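PDB 2NYK: M157 from Murid herpesvirus 1, which serves as a viral ligand, with an MHC class I-like fold, for the Ly49 receptors of mouse natural killer cells. Local coordinates for residues Met23-Thr28 with Tyr73-Ile78; Cys98-Cys103 with Asp113-Thr118. The protein carries 1 engineered substitution. All blocks are in the same frame, centred on the assembly; numbering follows the deposited sequence.

Contact 1 (Met23-Thr28 with Tyr73-Ile78); sequences MEFEVT and YVFLDI
In the MHC class I-like platform of this viral protein, helix 71-90 packs over one face of the antiparallel sheet, and one of its early turns rests on strand 21-30 through Phe25, Val27, Phe75 and Leu76. The short segments run roughly the same way, 35° apart, with their axes 8.7 Å from each other at the closest, a separation bridged mainly by apolar side chains. On the strand, Phe25 and Val27 are two residues apart and therefore both face the helix, whereas Glu26 between them points away from it, to the opposite face of the sheet. Phe75 and Leu76 answer from the helix. The Phe75 ring meets Phe25 obliquely, with planes 58° apart and centroids 5.2 Å apart; its CE2 comes to 3.8 Å from Phe25 CB. The Phe75 ring also makes an edge-to-face (T-shaped) contact with the Tyr101 ring, and helix 148-154 brings Met152 and Ile153 against it, so a large flat side chain suits this junction. Leu76 sets out along the helix flank, but its branched end swings down to the strand: CD2 approaches the edge of the Phe25 ring, close to its plane, and stands 3.9 Å from Phe25 CB. Val27 has CG1 anti to its own N (chi1 179°), which leaves CG2 to meet the leucine. There the packing is tight, Val27 CG2 to Leu76 CD2 being 3.5 Å.

Contact 2 (Cys98-Cys103 with Asp113-Thr118); sequences CVRYAC and DVYHTT
Arg100 N gives its hydrogen to Tyr115 O at 2.7 Å, and the same carbonyl oxygen receives a CA-H...O contact from Val99 CA at 3.1 Å. Tyr115 N returns a bond to Arg100 O, closing this pair from both sides; Cys98 with Thr117 and Ala102 with Asp113 are likewise joined by two backbone hydrogen bonds each. The straightest of the six runs from Ala102 N to Asp113 O, 177° at the hydrogen. Alternating with these hydrogen-bonded pairs are the non-hydrogen-bonded pairs Val99 with His116 and Tyr101 with Val114, on the face covered by the helices. Val99 turns CG2 opposite its own amide nitrogen, which carries that methyl over one face of the His116 imidazole, 3.7 Å from the centroid. Val114 sets CG1 over the Tyr101 ring, 15° off the normal, while its CG2 touches Tyr101 CE2 at 3.6 Å; a beta-branched residue can thus offer two methyls to one broad ring. On the opposite face, small Ala102 puts CB at the edge of the Tyr115 ring, and Arg100 extends NH1 to a salt bridge with Glu26 OE2. Asp113 OD1 accepts from Gly127 N on the next strand. A disulfide from Cys103 to Cys112 links the two strands of an antiparallel beta hairpin in the floor of an MHC-like platform.

After the N-terminal helix 9-18, strand 21-30 is the first strand, and the chain passes through strands 35-41, 46-51 and the short 58-59 before helix 71-90 returns over the sheet; contact 1 closes this long loop. The helix then leads into strand 96-106, which turns back as strand 109-118, and contact 2 closes that much shorter hairpin. The two closures are in series, neither nested nor crossed. They meet nonetheless, because strands 21-30 and 96-106 are neighbours in the sheet: Phe25 O is 2.8 Å from Tyr101 N, a probable hydrogen bond. Contact 1 thus fixes the helix to the sheet, while contact 2 extends the same sheet toward its edge strand 122-128.

Contact 1 (Met23-Thr28 with Tyr73-Ile78)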
loop_
_atom_site.group_PDB
_atom_site.type_symbol
_atom_site.label_atom_id
_atom_site.label_comp_id
_atom_site.label_asym_id
_atom_site.label_seq_id
_atom_site.Cartn_x
_atom_site.Cartn_y
_atom_site.Cartn_z
ATOM N N MET A 23 7.666 -5.488 0.598
ATOM C CA MET A 23 7.456 -4.545 -0.471
ATOM C C MET A 23 6.748 -5.292 -1.586
ATOM O O MET A 23 7.072 -6.471 -1.873
ATOM C CB MET A 23 8.782 -3.955 -0.954
ATOM C CG MET A 23 8.630 -2.788 -1.943
ATOM S SD MET A 23 10.139 -1.728 -2.083
ATOM C CE MET A 23 10.859 -1.958 -0.467
ATOM N N GLU A 24 5.759 -4.629 -2.190
ATOM C CA GLU A 24 4.967 -5.248 -3.244
ATOM C C GLU A 24 5.131 -4.396 -4.464
ATOM O O GLU A 24 4.819 -3.200 -4.438
ATOM C CB GLU A 24 3.500 -5.345 -2.826
ATOM C CG GLU A 24 3.224 -6.189 -1.513
ATOM C CD GLU A 24 3.610 -5.486 -0.203
ATOM O OE1 GLU A 24 3.370 -4.275 -0.044
ATOM O OE2 GLU A 24 4.170 -6.150 0.690
ATOM N N PHE A 25 5.641 -4.998 -5.529
ATOM C CA PHE A 25 5.851 -4.313 -6.796
ATOM C C PHE A 25 4.798 -4.830 -7.741
ATOM O O PHE A 25 4.657 -6.059 -7.901
ATOM C CB PHE A 25 7.232 -4.670 -7.370
ATOM C CG PHE A 25 8.377 -4.362 -6.467
ATOM C CD1 PHE A 25 8.983 -3.104 -6.497
ATOM C CD2 PHE A 25 8.868 -5.337 -5.588
ATOM C CE1 PHE A 25 10.056 -2.814 -5.666
ATOM C CE2 PHE A 25 9.924 -5.076 -4.760
ATOM C CZ PHE A 25 10.549 -3.816 -4.806
ATOM N N GLU A 26 4.034 -3.933 -8.363
ATOM C CA GLU A 26 2.979 -4.392 -9.245
ATOM C C GLU A 26 2.964 -3.620 -10.562
ATOM O O GLU A 26 3.122 -2.400 -10.576
ATOM C CB GLU A 26 1.626 -4.267 -8.540
ATOM C CG GLU A 26 0.429 -4.671 -9.396
ATOM C CD GLU A 26 -0.826 -4.849 -8.551
ATOM O OE1 GLU A 26 -1.927 -4.910 -9.116
ATOM O OE2 GLU A 26 -0.718 -4.927 -7.321
ATOM N N VAL A 27 2.756 -4.324 -11.669
ATOM C CA VAL A 27 2.654 -3.670 -12.960
ATOM C C VAL A 27 1.480 -4.257 -13.718
ATOM O O VAL A 27 1.311 -5.476 -13.769
ATOM C CB VAL A 27 3.943 -3.831 -13.827
ATOM C CG1 VAL A 27 3.764 -3.154 -15.183
ATOM C CG2 VAL A 27 5.149 -3.240 -13.110
ATOM N N THR A 28 0.673 -3.367 -14.291
ATOM C CA THR A 28 -0.462 -3.749 -15.107
ATOM C C THR A 28 -0.293 -3.129 -16.489
ATOM O O THR A 28 0.040 -1.946 -16.614
ATOM C CB THR A 28 -1.788 -3.285 -14.475
ATOM O OG1 THR A 28 -1.929 -3.889 -13.182
ATOM C CG2 THR A 28 -2.955 -3.686 -15.344
ATOM N N TYR A 73 12.562 1.460 -9.653
ATOM C CA TYR A 73 12.064 1.977 -10.925
ATOM C C TYR A 73 12.419 1.041 -12.064
ATOM O O TYR A 73 11.577 0.696 -12.894
ATOM C CB TYR A 73 12.626 3.378 -11.235
ATOM C CG TYR A 73 12.223 3.823 -12.636
ATOM C CD1 TYR A 73 11.094 4.606 -12.835
ATOM C CD2 TYR A 73 12.931 3.395 -13.768
ATOM C CE1 TYR A 73 10.689 4.981 -14.121
ATOM C CE2 TYR A 73 12.531 3.767 -15.055
ATOM C CZ TYR A 73 11.407 4.562 -15.217
ATOM O OH TYR A 73 10.979 4.936 -16.479
ATOM N N VAL A 74 13.687 0.651 -12.115
ATOM C CA VAL A 74 14.181 -0.223 -13.173
ATOM C C VAL A 74 13.500 -1.597 -13.128
ATOM O O VAL A 74 13.140 -2.129 -14.173
ATOM C CB VAL A 74 15.730 -0.355 -13.104
ATOM C CG1 VAL A 74 16.248 -1.468 -14.017
ATOM C CG2 VAL A 74 16.395 0.988 -13.459
ATOM N N PHE A 75 13.317 -2.165 -11.931
ATOM C CA PHE A 75 12.610 -3.445 -11.799
ATOM C C PHE A 75 11.229 -3.370 -12.461
ATOM O O PHE A 75 10.860 -4.221 -13.266
ATOM C CB PHE A 75 12.468 -3.855 -10.326
ATOM C CG PHE A 75 11.755 -5.154 -10.150
ATOM C CD1 PHE A 75 12.425 -6.358 -10.355
ATOM C CD2 PHE A 75 10.397 -5.184 -9.845
ATOM C CE1 PHE A 75 11.768 -7.557 -10.258
ATOM C CE2 PHE A 75 9.741 -6.402 -9.694
ATOM C CZ PHE A 75 10.417 -7.578 -9.901
ATOM N N LEU A 76 10.484 -2.321 -12.143
ATOM C CA LEU A 76 9.134 -2.123 -12.668
ATOM C C LEU A 76 9.124 -1.859 -14.175
ATOM O O LEU A 76 8.239 -2.337 -14.890
ATOM C CB LEU A 76 8.497 -0.938 -11.944
ATOM C CG LEU A 76 8.173 -1.226 -10.474
ATOM C CD1 LEU A 76 7.876 0.055 -9.720
ATOM C CD2 LEU A 76 7.011 -2.187 -10.373
ATOM N N ASP A 77 10.108 -1.086 -14.637
ATOM C CA ASP A 77 10.290 -0.780 -16.062
ATOM C C ASP A 77 10.543 -2.052 -16.862
ATOM O O ASP A 77 9.922 -2.277 -17.879
ATOM C CB ASP A 77 11.453 0.214 -16.248
ATOM C CG ASP A 77 11.517 0.784 -17.658
ATOM O OD1 ASP A 77 12.636 1.057 -18.142
ATOM O OD2 ASP A 77 10.457 0.953 -18.284
ATOM N N ILE A 78 11.441 -2.891 -16.373
ATOM C CA ILE A 78 11.715 -4.182 -16.985
ATOM C C ILE A 78 10.479 -5.099 -17.020
ATOM O O ILE A 78 10.204 -5.719 -18.048
ATOM C CB ILE A 78 12.885 -4.902 -16.287
ATOM C CG1 ILE A 78 14.204 -4.137 -16.527
ATOM C CG2 ILE A 78 12.967 -6.352 -16.762
ATOM C CD1 ILE A 78 15.429 -4.786 -15.880
#

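Contact 2 (Cys98-Cys103 with Asp113-Thr118)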
loop_
_atom_site.group_PDB
_atom_site.type_symbol
_atom_site.label_atom_id
_atom_site.label_comp_id
_atom_site.label_asym_id
_atom_site.label_seq_id
_atom_site.Cartn_x
_atom_site.Cartn_y
_atom_site.Cartn_z
ATOM N N CYS A 98 -1.295 -8.485 -15.563
ATOM C CA CYS A 98 -0.727 -7.886 -14.379
ATOM C C CYS A 98 0.276 -8.841 -13.744
ATOM O O CYS A 98 0.078 -10.062 -13.748
ATOM C CB CYS A 98 -1.847 -7.517 -13.410
ATOM S SG CYS A 98 -1.269 -6.730 -11.906
ATOM N N VAL A 99 1.364 -8.275 -13.217
ATOM C CA VAL A 99 2.336 -9.043 -12.444
ATOM C C VAL A 99 2.522 -8.372 -11.086
ATOM O O VAL A 99 2.555 -7.145 -11.008
ATOM C CB VAL A 99 3.685 -9.228 -13.192
ATOM C CG1 VAL A 99 4.370 -7.855 -13.502
ATOM C CG2 VAL A 99 4.632 -10.134 -12.414
ATOM N N ARG A 100 2.634 -9.179 -10.031
ATOM C CA ARG A 100 2.854 -8.666 -8.681
ATOM C C ARG A 100 3.926 -9.460 -7.934
ATOM O O ARG A 100 3.799 -10.669 -7.786
ATOM C CB ARG A 100 1.544 -8.724 -7.882
ATOM C CG ARG A 100 1.627 -8.144 -6.457
ATOM C CD ARG A 100 0.269 -8.386 -5.730
ATOM N NE ARG A 100 0.280 -7.938 -4.329
ATOM C CZ ARG A 100 0.255 -6.657 -3.936
ATOM N NH1 ARG A 100 0.228 -5.670 -4.824
ATOM N NH2 ARG A 100 0.269 -6.352 -2.644
ATOM N N TYR A 101 4.967 -8.773 -7.465
ATOM C CA TYR A 101 6.001 -9.408 -6.652
ATOM C C TYR A 101 5.751 -8.959 -5.233
ATOM O O TYR A 101 5.842 -7.760 -4.930
ATOM C CB TYR A 101 7.397 -8.976 -7.082
ATOM C CG TYR A 101 7.901 -9.635 -8.359
ATOM C CD1 TYR A 101 7.342 -9.327 -9.598
ATOM C CD2 TYR A 101 8.921 -10.589 -8.310
ATOM C CE1 TYR A 101 7.785 -9.949 -10.771
ATOM C CE2 TYR A 101 9.381 -11.216 -9.485
ATOM C CZ TYR A 101 8.807 -10.883 -10.693
ATOM O OH TYR A 101 9.251 -11.493 -11.848
ATOM N N ALA A 102 5.402 -9.903 -4.377
ATOM C CA ALA A 102 5.157 -9.606 -2.976
ATOM C C ALA A 102 6.347 -10.191 -2.222
ATOM O O ALA A 102 6.478 -11.431 -2.075
ATOM C CB ALA A 102 3.840 -10.238 -2.541
ATOM N N CYS A 103 7.225 -9.296 -1.772
ATOM C CA CYS A 103 8.531 -9.696 -1.235
ATOM C C CYS A 103 8.702 -9.381 0.253
ATOM O O CYS A 103 8.372 -8.279 0.704
ATOM C CB CYS A 103 9.650 -9.008 -2.024
ATOM S SG CYS A 103 9.629 -9.368 -3.782
ATOM N N ASP A 113 6.567 -13.896 -3.397
ATOM C CA ASP A 113 5.504 -14.645 -4.047
ATOM C C ASP A 113 5.229 -13.843 -5.285
ATOM O O ASP A 113 5.085 -12.626 -5.218
ATOM C CB ASP A 113 4.266 -14.730 -3.174
ATOM C CG ASP A 113 4.520 -15.458 -1.851
ATOM O OD1 ASP A 113 5.242 -16.474 -1.826
ATOM O OD2 ASP A 113 3.984 -14.997 -0.824
ATOM N N VAL A 114 5.203 -14.508 -6.425
ATOM C CA VAL A 114 5.049 -13.815 -7.694
ATOM C C VAL A 114 3.711 -14.178 -8.354
ATOM O O VAL A 114 3.437 -15.351 -8.588
ATOM C CB VAL A 114 6.218 -14.152 -8.639
ATOM C CG1 VAL A 114 6.092 -13.366 -9.947
ATOM C CG2 VAL A 114 7.573 -13.882 -7.930
ATOM N N TYR A 115 2.891 -13.168 -8.663
ATOM C CA TYR A 115 1.566 -13.415 -9.220
ATOM C C TYR A 115 1.452 -12.811 -10.599
ATOM O O TYR A 115 1.839 -11.658 -10.808
ATOM C CB TYR A 115 0.492 -12.806 -8.318
ATOM C CG TYR A 115 0.570 -13.276 -6.896
ATOM C CD1 TYR A 115 -0.035 -14.472 -6.512
ATOM C CD2 TYR A 115 1.247 -12.536 -5.928
ATOM C CE1 TYR A 115 0.027 -14.926 -5.182
ATOM C CE2 TYR A 115 1.315 -12.985 -4.585
ATOM C CZ TYR A 115 0.708 -14.186 -4.233
ATOM O OH TYR A 115 0.752 -14.645 -2.923
ATOM N N HIS A 116 0.922 -13.593 -11.536
ATOM C CA HIS A 116 0.622 -13.140 -12.881
ATOM C C HIS A 116 -0.867 -13.354 -13.092
ATOM O O HIS A 116 -1.401 -14.393 -12.703
ATOM C CB HIS A 116 1.395 -13.963 -13.918
ATOM C CG HIS A 116 2.857 -13.652 -13.975
ATOM N ND1 HIS A 116 3.772 -14.221 -13.119
ATOM C CD2 HIS A 116 3.565 -12.835 -14.793
ATOM C CE1 HIS A 116 4.978 -13.758 -13.393
ATOM N NE2 HIS A 116 4.880 -12.919 -14.410
ATOM N N THR A 117 -1.538 -12.371 -13.691
ATOM C CA THR A 117 -2.977 -12.469 -13.930
ATOM C C THR A 117 -3.323 -11.974 -15.323
ATOM O O THR A 117 -2.884 -10.888 -15.745
ATOM C CB THR A 117 -3.791 -11.663 -12.912
ATOM O OG1 THR A 117 -3.477 -12.118 -11.597
ATOM C CG2 THR A 117 -5.287 -11.855 -13.150
ATOM N N THR A 118 -4.106 -12.791 -16.024
ATOM C CA THR A 118 -4.689 -12.425 -17.308
ATOM C C THR A 118 -6.200 -12.679 -17.212
ATOM O O THR A 118 -6.683 -13.202 -16.205
ATOM C CB THR A 118 -4.089 -13.234 -18.475
ATOM O OG1 THR A 118 -4.496 -14.602 -18.378
ATOM C CG2 THR A 118 -2.562 -13.164 -18.477
#